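PDB 3AQT: bacterial regulatory proteins, tetR family from Corynebacterium glutamicum, which probably binds DNA as a resorcinol-responsive transcriptional repressor of the TetR family. Local coordinates for residues B[91-103]-B[143-157]. Sequence-based numbering, arbitrary orientation.
Sequences EQLLQAVAEDAFE and FFIQMGAAHPVLMRI
The F102 ring carries the methyl CD2 of L154 squarely over the centre of one face, a CH-pi contact 3.5 Å from the centroid, while CG1 of V153 meets its edge nearly in plane. F143 offers a face to CA of A98, offset toward the rim, and its edge to CD1 of L94 and CG1 of V97; the F102 and F143 rings meet obliquely, their planes at 64°. F102 is a knob among F143, V153, L154 and I157. CE of selenomethionine M147 abuts CB of A98 at 3.5 Å.

Along the more exposed flank, R156 forms a salt bridge with E99, gripping the single oxygen OE2 side-on through NE (2.8 Å) and NH2 (3.0 Å). NH2 also donates to OE1 of Q95 at 3.2 Å, and NE2 of Q95 gives a nearly straight bond to OE1 of E91, fixing the amide's orientation.

The axes of 91-103 and 150-157 cross at -45°, so the helix after the predicted helix-turn-helix packs against the one leading into the resorcinol pocket, a probable route between the two parts. The side chain of L154 is about 7 Å from the bound resorcinol. Helix 41-62 packs on L94 and V97, helix 180-199 on F144.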
ATOM      1  N   GLU B  91      18.106  -7.289  -0.088  1.00 48.78           N
ATOM      2  CA  GLU B  91      16.714  -7.237  -0.521  1.00 48.53           C
ATOM      3  C   GLU B  91      16.280  -8.422  -1.368  1.00 47.00           C
ATOM      4  O   GLU B  91      15.210  -8.980  -1.142  1.00 45.58           O
ATOM      5  CB  GLU B  91      16.440  -5.944  -1.300  1.00 51.13           C
ATOM      6  CG  GLU B  91      15.628  -4.919  -0.529  1.00 56.37           C
ATOM      7  CD  GLU B  91      14.238  -5.425  -0.148  1.00 61.05           C
ATOM      8  OE1 GLU B  91      13.438  -5.732  -1.061  1.00 60.67           O
ATOM      9  OE2 GLU B  91      13.946  -5.513   1.070  1.00 63.00           O
ATOM     10  N   GLN B  92      17.096  -8.798  -2.349  1.00 45.20           N
ATOM     11  CA  GLN B  92      16.751  -9.915  -3.215  1.00 45.86           C
ATOM     12  C   GLN B  92      16.503 -11.175  -2.379  1.00 45.17           C
ATOM     13  O   GLN B  92      15.510 -11.882  -2.583  1.00 46.31           O
ATOM     14  CB  GLN B  92      17.869 -10.174  -4.231  1.00 49.59           C
ATOM     15  CG  GLN B  92      17.458  -9.978  -5.698  1.00 56.09           C
ATOM     16  CD  GLN B  92      17.701 -11.228  -6.560  1.00 60.01           C
ATOM     17  OE1 GLN B  92      18.843 -11.643  -6.781  1.00 58.65           O
ATOM     18  NE2 GLN B  92      16.618 -11.831  -7.044  1.00 64.09           N
ATOM     19  N   LEU B  93      17.395 -11.446  -1.431  1.00 41.66           N
ATOM     20  CA  LEU B  93      17.260 -12.617  -0.579  1.00 38.34           C
ATOM     21  C   LEU B  93      16.003 -12.529   0.263  1.00 37.24           C
ATOM     22  O   LEU B  93      15.322 -13.525   0.479  1.00 36.97           O
ATOM     23  CB  LEU B  93      18.474 -12.751   0.343  1.00 39.16           C
ATOM     24  CG  LEU B  93      18.399 -13.842   1.421  1.00 38.45           C
ATOM     25  CD1 LEU B  93      18.521 -15.217   0.772  1.00 38.36           C
ATOM     26  CD2 LEU B  93      19.513 -13.641   2.433  1.00 40.04           C
ATOM     27  N   LEU B  94      15.704 -11.334   0.751  1.00 37.59           N
ATOM     28  CA  LEU B  94      14.526 -11.124   1.578  1.00 39.84           C
ATOM     29  C   LEU B  94      13.296 -11.464   0.739  1.00 39.13           C
ATOM     30  O   LEU B  94      12.372 -12.143   1.190  1.00 39.44           O
ATOM     31  CB  LEU B  94      14.460  -9.663   2.024  1.00 44.84           C
ATOM     32  CG  LEU B  94      14.000  -9.369   3.453  1.00 50.18           C
ATOM     33  CD1 LEU B  94      12.658 -10.048   3.735  1.00 52.17           C
ATOM     34  CD2 LEU B  94      15.066  -9.872   4.429  1.00 53.23           C
ATOM     35  N   GLN B  95      13.305 -10.996  -0.499  1.00 37.77           N
ATOM     36  CA  GLN B  95      12.203 -11.245  -1.401  1.00 37.99           C
ATOM     37  C   GLN B  95      11.998 -12.728  -1.688  1.00 36.32           C
ATOM     38  O   GLN B  95      10.858 -13.190  -1.778  1.00 37.10           O
ATOM     39  CB  GLN B  95      12.416 -10.457  -2.688  1.00 38.73           C
ATOM     40  CG  GLN B  95      12.101  -8.987  -2.509  1.00 41.29           C
ATOM     41  CD  GLN B  95      12.323  -8.191  -3.767  1.00 44.96           C
ATOM     42  OE1 GLN B  95      12.057  -8.664  -4.875  1.00 47.76           O
ATOM     43  NE2 GLN B  95      12.804  -6.970  -3.611  1.00 46.40           N
ATOM     44  N   ALA B  96      13.090 -13.475  -1.815  1.00 33.35           N
ATOM     45  CA  ALA B  96      12.997 -14.907  -2.072  1.00 31.83           C
ATOM     46  C   ALA B  96      12.369 -15.600  -0.874  1.00 32.58           C
ATOM     47  O   ALA B  96      11.553 -16.502  -1.035  1.00 34.42           O
ATOM     48  CB  ALA B  96      14.371 -15.486  -2.351  1.00 28.67           C
ATOM     49  N   VAL B  97      12.742 -15.170   0.328  1.00 33.04           N
ATOM     50  CA  VAL B  97      12.191 -15.751   1.545  1.00 32.00           C
ATOM     51  C   VAL B  97      10.693 -15.440   1.638  1.00 32.87           C
ATOM     52  O   VAL B  97       9.898 -16.295   2.031  1.00 34.28           O
ATOM     53  CB  VAL B  97      12.936 -15.206   2.800  1.00 32.50           C
ATOM     54  CG1 VAL B  97      12.214 -15.606   4.080  1.00 29.91           C
ATOM     55  CG2 VAL B  97      14.352 -15.755   2.822  1.00 30.77           C
ATOM     56  N   ALA B  98      10.314 -14.215   1.279  1.00 32.59           N
ATOM     57  CA  ALA B  98       8.906 -13.814   1.307  1.00 32.96           C
ATOM     58  C   ALA B  98       8.118 -14.601   0.254  1.00 31.83           C
ATOM     59  O   ALA B  98       6.993 -15.025   0.506  1.00 30.37           O
ATOM     60  CB  ALA B  98       8.774 -12.310   1.049  1.00 32.89           C
ATOM     61  N   GLU B  99       8.706 -14.795  -0.925  1.00 31.54           N
ATOM     62  CA  GLU B  99       8.026 -15.556  -1.971  1.00 33.06           C
ATOM     63  C   GLU B  99       7.736 -16.957  -1.453  1.00 33.43           C
ATOM     64  O   GLU B  99       6.640 -17.494  -1.644  1.00 35.06           O
ATOM     65  CB  GLU B  99       8.877 -15.655  -3.242  1.00 30.85           C
ATOM     66  CG  GLU B  99       8.788 -14.442  -4.158  1.00 35.94           C
ATOM     67  CD  GLU B  99       9.306 -14.724  -5.568  1.00 38.33           C
ATOM     68  OE1 GLU B  99       9.649 -15.887  -5.874  1.00 40.54           O
ATOM     69  OE2 GLU B  99       9.362 -13.778  -6.383  1.00 41.24           O
ATOM     70  N   ASP B 100       8.725 -17.545  -0.790  1.00 31.86           N
ATOM     71  CA  ASP B 100       8.584 -18.877  -0.246  1.00 31.82           C
ATOM     72  C   ASP B 100       7.426 -18.914   0.750  1.00 31.27           C
ATOM     73  O   ASP B 100       6.608 -19.828   0.728  1.00 32.63           O
ATOM     74  CB  ASP B 100       9.894 -19.300   0.430  1.00 32.12           C
ATOM     75  CG  ASP B 100       9.816 -20.687   1.044  1.00 34.26           C
ATOM     76  OD1 ASP B 100       9.782 -21.680   0.281  1.00 32.95           O
ATOM     77  OD2 ASP B 100       9.785 -20.783   2.290  1.00 35.30           O
ATOM     78  N   ALA B 101       7.347 -17.911   1.616  1.00 30.29           N
ATOM     79  CA  ALA B 101       6.271 -17.864   2.604  1.00 30.90           C
ATOM     80  C   ALA B 101       4.883 -17.669   1.976  1.00 31.11           C
ATOM     81  O   ALA B 101       3.932 -18.375   2.315  1.00 29.67           O
ATOM     82  CB  ALA B 101       6.540 -16.755   3.620  1.00 28.65           C
ATOM     83  N   PHE B 102       4.765 -16.712   1.061  1.00 30.77           N
ATOM     84  CA  PHE B 102       3.480 -16.448   0.429  1.00 31.45           C
ATOM     85  C   PHE B 102       3.021 -17.589  -0.471  1.00 31.87           C
ATOM     86  O   PHE B 102       1.834 -17.919  -0.505  1.00 32.39           O
ATOM     87  CB  PHE B 102       3.535 -15.149  -0.376  1.00 31.07           C
ATOM     88  CG  PHE B 102       3.866 -13.939   0.445  1.00 30.53           C
ATOM     89  CD1 PHE B 102       3.397 -13.817   1.747  1.00 31.25           C
ATOM     90  CD2 PHE B 102       4.627 -12.909  -0.097  1.00 31.87           C
ATOM     91  CE1 PHE B 102       3.680 -12.687   2.503  1.00 33.78           C
ATOM     92  CE2 PHE B 102       4.920 -11.769   0.647  1.00 34.58           C
ATOM     93  CZ  PHE B 102       4.444 -11.656   1.954  1.00 32.75           C
ATOM     94  N   GLU B 103       3.951 -18.194  -1.201  1.00 32.02           N
ATOM     95  CA  GLU B 103       3.594 -19.295  -2.088  1.00 32.71           C
ATOM     96  C   GLU B 103       3.104 -20.510  -1.297  1.00 32.29           C
ATOM     97  O   GLU B 103       2.182 -21.198  -1.720  1.00 32.74           O
ATOM     98  CB  GLU B 103       4.783 -19.687  -2.958  1.00 32.86           C
ATOM     99  CG  GLU B 103       4.498 -20.834  -3.911  1.00 36.49           C
ATOM    100  CD  GLU B 103       5.732 -21.237  -4.695  1.00 40.09           C
ATOM    101  OE1 GLU B 103       5.692 -22.263  -5.400  1.00 41.03           O
ATOM    102  OE2 GLU B 103       6.754 -20.524  -4.604  1.00 45.58           O
ATOM    103  N   PHE B 143       7.643  -9.159   7.213  1.00 55.85           N
ATOM    104  CA  PHE B 143       7.534  -8.873   5.786  1.00 57.83           C
ATOM    105  C   PHE B 143       6.711  -7.609   5.539  1.00 57.72           C
ATOM    106  O   PHE B 143       7.118  -6.724   4.789  1.00 56.68           O
ATOM    107  CB  PHE B 143       6.867 -10.040   5.038  1.00 59.57           C
ATOM    108  CG  PHE B 143       7.623 -11.343   5.115  1.00 59.75           C
ATOM    109  CD1 PHE B 143       8.983 -11.395   4.824  1.00 59.68           C
ATOM    110  CD2 PHE B 143       6.967 -12.523   5.464  1.00 60.96           C
ATOM    111  CE1 PHE B 143       9.681 -12.602   4.879  1.00 59.91           C
ATOM    112  CE2 PHE B 143       7.656 -13.741   5.524  1.00 61.56           C
ATOM    113  CZ  PHE B 143       9.017 -13.777   5.231  1.00 60.95           C
ATOM    114  N   PHE B 144       5.552  -7.533   6.181  1.00 57.90           N
ATOM    115  CA  PHE B 144       4.654  -6.398   6.005  1.00 58.65           C
ATOM    116  C   PHE B 144       5.117  -5.062   6.567  1.00 60.89           C
ATOM    117  O   PHE B 144       4.576  -4.023   6.200  1.00 61.03           O
ATOM    118  CB  PHE B 144       3.276  -6.747   6.563  1.00 55.06           C
ATOM    119  CG  PHE B 144       2.526  -7.732   5.720  1.00 51.47           C
ATOM    120  CD1 PHE B 144       1.815  -7.312   4.607  1.00 50.98           C
ATOM    121  CD2 PHE B 144       2.575  -9.085   6.005  1.00 50.44           C
ATOM    122  CE1 PHE B 144       1.163  -8.223   3.789  1.00 50.19           C
ATOM    123  CE2 PHE B 144       1.927 -10.006   5.192  1.00 50.41           C
ATOM    124  CZ  PHE B 144       1.221  -9.571   4.081  1.00 48.97           C
ATOM    125  N   ILE B 145       6.115  -5.077   7.444  1.00 64.42           N
ATOM    126  CA  ILE B 145       6.611  -3.834   8.025  1.00 67.56           C
ATOM    127  C   ILE B 145       7.957  -3.411   7.444  1.00 69.96           C
ATOM    128  O   ILE B 145       8.040  -2.391   6.763  1.00 70.57           O
ATOM    129  CB  ILE B 145       6.723  -3.939   9.569  1.00 68.27           C
ATOM    130  CG1 ILE B 145       7.599  -5.135   9.955  1.00 70.50           C
ATOM    131  CG2 ILE B 145       5.331  -4.075  10.181  1.00 65.98           C
ATOM    132  CD1 ILE B 145       7.787  -5.377  11.463  1.00 47.18           C
ATOM    133  N   GLN B 146       9.001  -4.199   7.701  1.00 72.20           N
ATOM    134  CA  GLN B 146      10.348  -3.897   7.211  1.00 74.69           C
ATOM    135  C   GLN B 146      10.603  -4.169   5.727  1.00 75.16           C
ATOM    136  O   GLN B 146      11.759  -4.222   5.302  1.00 76.06           O
ATOM    137  CB  GLN B 146      11.401  -4.670   8.015  1.00 76.05           C
ATOM    138  CG  GLN B 146      11.721  -4.113   9.387  1.00 79.06           C
ATOM    139  CD  GLN B 146      11.056  -4.893  10.496  1.00 81.23           C
ATOM    140  OE1 GLN B 146      11.138  -6.120  10.541  1.00 82.04           O
ATOM    141  NE2 GLN B 146      10.397  -4.186  11.407  1.00 82.77           N
HETATM  142  N   MSE B 147       9.554  -4.347   4.932  1.00 75.04           N
HETATM  143  CA  MSE B 147       9.760  -4.617   3.512  1.00 75.07           C
HETATM  144  C   MSE B 147       8.817  -3.781   2.646  1.00 72.64           C
HETATM  145  O   MSE B 147       7.596  -3.965   2.663  1.00 72.85           O
HETATM  146  CB  MSE B 147       9.585  -6.122   3.234  1.00 78.26           C
HETATM  147  CG  MSE B 147       9.940  -6.579   1.807  1.00 83.51           C
HETATM  148 SE   MSE B 147       9.999  -8.537   1.564  1.00 89.63          SE
HETATM  149  CE  MSE B 147       8.111  -8.933   1.776  1.00 87.19           C
ATOM    150  N   GLY B 148       9.400  -2.846   1.899  1.00 69.14           N
ATOM    151  CA  GLY B 148       8.606  -1.987   1.038  1.00 64.15           C
ATOM    152  C   GLY B 148       8.245  -2.686  -0.256  1.00 59.79           C
ATOM    153  O   GLY B 148       7.367  -2.243  -0.994  1.00 58.43           O
ATOM    154  N   ALA B 149       8.938  -3.783  -0.527  1.00 55.69           N
ATOM    155  CA  ALA B 149       8.689  -4.548  -1.729  1.00 52.45           C
ATOM    156  C   ALA B 149       7.656  -5.635  -1.452  1.00 49.22           C
ATOM    157  O   ALA B 149       7.483  -6.551  -2.257  1.00 50.34           O
ATOM    158  CB  ALA B 149       9.993  -5.167  -2.239  1.00 53.13           C
ATOM    159  N   ALA B 150       6.963  -5.537  -0.321  1.00 44.41           N
ATOM    160  CA  ALA B 150       5.945  -6.529   0.016  1.00 42.04           C
ATOM    161  C   ALA B 150       4.891  -6.595  -1.085  1.00 39.84           C
ATOM    162  O   ALA B 150       4.519  -7.672  -1.540  1.00 38.91           O
ATOM    163  CB  ALA B 150       5.284  -6.186   1.340  1.00 40.73           C
ATOM    164  N   HIS B 151       4.429  -5.434  -1.527  1.00 39.08           N
ATOM    165  CA  HIS B 151       3.411  -5.378  -2.561  1.00 37.02           C
ATOM    166  C   HIS B 151       3.810  -6.113  -3.835  1.00 37.01           C
ATOM    167  O   HIS B 151       3.063  -6.952  -4.328  1.00 38.01           O
ATOM    168  CB  HIS B 151       3.065  -3.928  -2.891  1.00 34.05           C
ATOM    169  CG  HIS B 151       1.882  -3.792  -3.796  1.00 36.34           C
ATOM    170  ND1 HIS B 151       0.585  -3.950  -3.353  1.00 35.52           N
ATOM    171  CD2 HIS B 151       1.798  -3.573  -5.130  1.00 35.66           C
ATOM    172  CE1 HIS B 151      -0.244  -3.835  -4.375  1.00 35.12           C
ATOM    173  NE2 HIS B 151       0.467  -3.607  -5.464  1.00 35.63           N
ATOM    174  N   PRO B 152       4.989  -5.801  -4.397  1.00 37.66           N
ATOM    175  CA  PRO B 152       5.422  -6.479  -5.628  1.00 36.35           C
ATOM    176  C   PRO B 152       5.523  -8.001  -5.465  1.00 36.06           C
ATOM    177  O   PRO B 152       5.199  -8.751  -6.387  1.00 36.76           O
ATOM    178  CB  PRO B 152       6.785  -5.842  -5.921  1.00 35.19           C
ATOM    179  CG  PRO B 152       6.690  -4.495  -5.290  1.00 34.21           C
ATOM    180  CD  PRO B 152       5.961  -4.765  -3.998  1.00 36.07           C
ATOM    181  N   VAL B 153       5.991  -8.452  -4.302  1.00 35.18           N
ATOM    182  CA  VAL B 153       6.120  -9.883  -4.038  1.00 34.86           C
ATOM    183  C   VAL B 153       4.732 -10.512  -3.965  1.00 33.85           C
ATOM    184  O   VAL B 153       4.468 -11.530  -4.594  1.00 34.35           O
ATOM    185  CB  VAL B 153       6.873 -10.158  -2.710  1.00 35.59           C
ATOM    186  CG1 VAL B 153       6.900 -11.657  -2.432  1.00 37.60           C
ATOM    187  CG2 VAL B 153       8.300  -9.620  -2.788  1.00 36.67           C
ATOM    188  N   LEU B 154       3.845  -9.897  -3.196  1.00 34.23           N
ATOM    189  CA  LEU B 154       2.487 -10.397  -3.079  1.00 34.33           C
ATOM    190  C   LEU B 154       1.849 -10.505  -4.462  1.00 34.96           C
ATOM    191  O   LEU B 154       1.156 -11.477  -4.760  1.00 35.46           O
ATOM    192  CB  LEU B 154       1.656  -9.479  -2.181  1.00 33.19           C
ATOM    193  CG  LEU B 154       1.961  -9.609  -0.690  1.00 33.76           C
ATOM    194  CD1 LEU B 154       1.301  -8.485   0.083  1.00 32.43           C
ATOM    195  CD2 LEU B 154       1.484 -10.961  -0.197  1.00 31.88           C
HETATM  196  N   MSE B 155       2.112  -9.521  -5.317  1.00 35.32           N
HETATM  197  CA  MSE B 155       1.554  -9.513  -6.665  1.00 36.52           C
HETATM  198  C   MSE B 155       2.097 -10.597  -7.578  1.00 36.44           C
HETATM  199  O   MSE B 155       1.394 -11.069  -8.467  1.00 35.93           O
HETATM  200  CB  MSE B 155       1.756  -8.136  -7.308  1.00 39.62           C
HETATM  201  CG  MSE B 155       0.888  -7.044  -6.686  1.00 46.96           C
HETATM  202 SE   MSE B 155      -1.006  -7.130  -7.178  1.00 57.21          SE
HETATM  203  CE  MSE B 155      -1.445  -8.835  -6.447  1.00 58.47           C
ATOM    204  N   ARG B 156       3.345 -10.996  -7.370  1.00 36.64           N
ATOM    205  CA  ARG B 156       3.943 -12.033  -8.205  1.00 35.97           C
ATOM    206  C   ARG B 156       3.435 -13.409  -7.809  1.00 35.40           C
ATOM    207  O   ARG B 156       3.221 -14.268  -8.657  1.00 35.31           O
ATOM    208  CB  ARG B 156       5.473 -12.058  -8.064  1.00 36.03           C
ATOM    209  CG  ARG B 156       6.192 -10.796  -8.438  1.00 37.66           C
ATOM    210  CD  ARG B 156       7.663 -11.075  -8.671  1.00 38.65           C
ATOM    211  NE  ARG B 156       8.422 -11.375  -7.453  1.00 39.02           N
ATOM    212  CZ  ARG B 156       9.127 -10.476  -6.771  1.00 38.77           C
ATOM    213  NH1 ARG B 156       9.169  -9.211  -7.174  1.00 35.60           N
ATOM    214  NH2 ARG B 156       9.821 -10.847  -5.705  1.00 37.73           N
ATOM    215  N   ILE B 157       3.256 -13.615  -6.512  1.00 34.64           N
ATOM    216  CA  ILE B 157       2.837 -14.910  -5.997  1.00 34.75           C
ATOM    217  C   ILE B 157       1.348 -15.120  -5.768  1.00 33.90           C
ATOM    218  O   ILE B 157       0.792 -16.108  -6.244  1.00 34.03           O
ATOM    219  CB  ILE B 157       3.575 -15.227  -4.675  1.00 34.71           C
ATOM    220  CG1 ILE B 157       5.083 -15.023  -4.859  1.00 34.65           C
ATOM    221  CG2 ILE B 157       3.287 -16.652  -4.244  1.00 36.81           C
ATOM    222  CD1 ILE B 157       5.801 -15.889  -5.932  1.00 47.18           C
TER
HETATM  223  O   HOH W   1      13.635  -4.333   3.428  1.00 78.52           O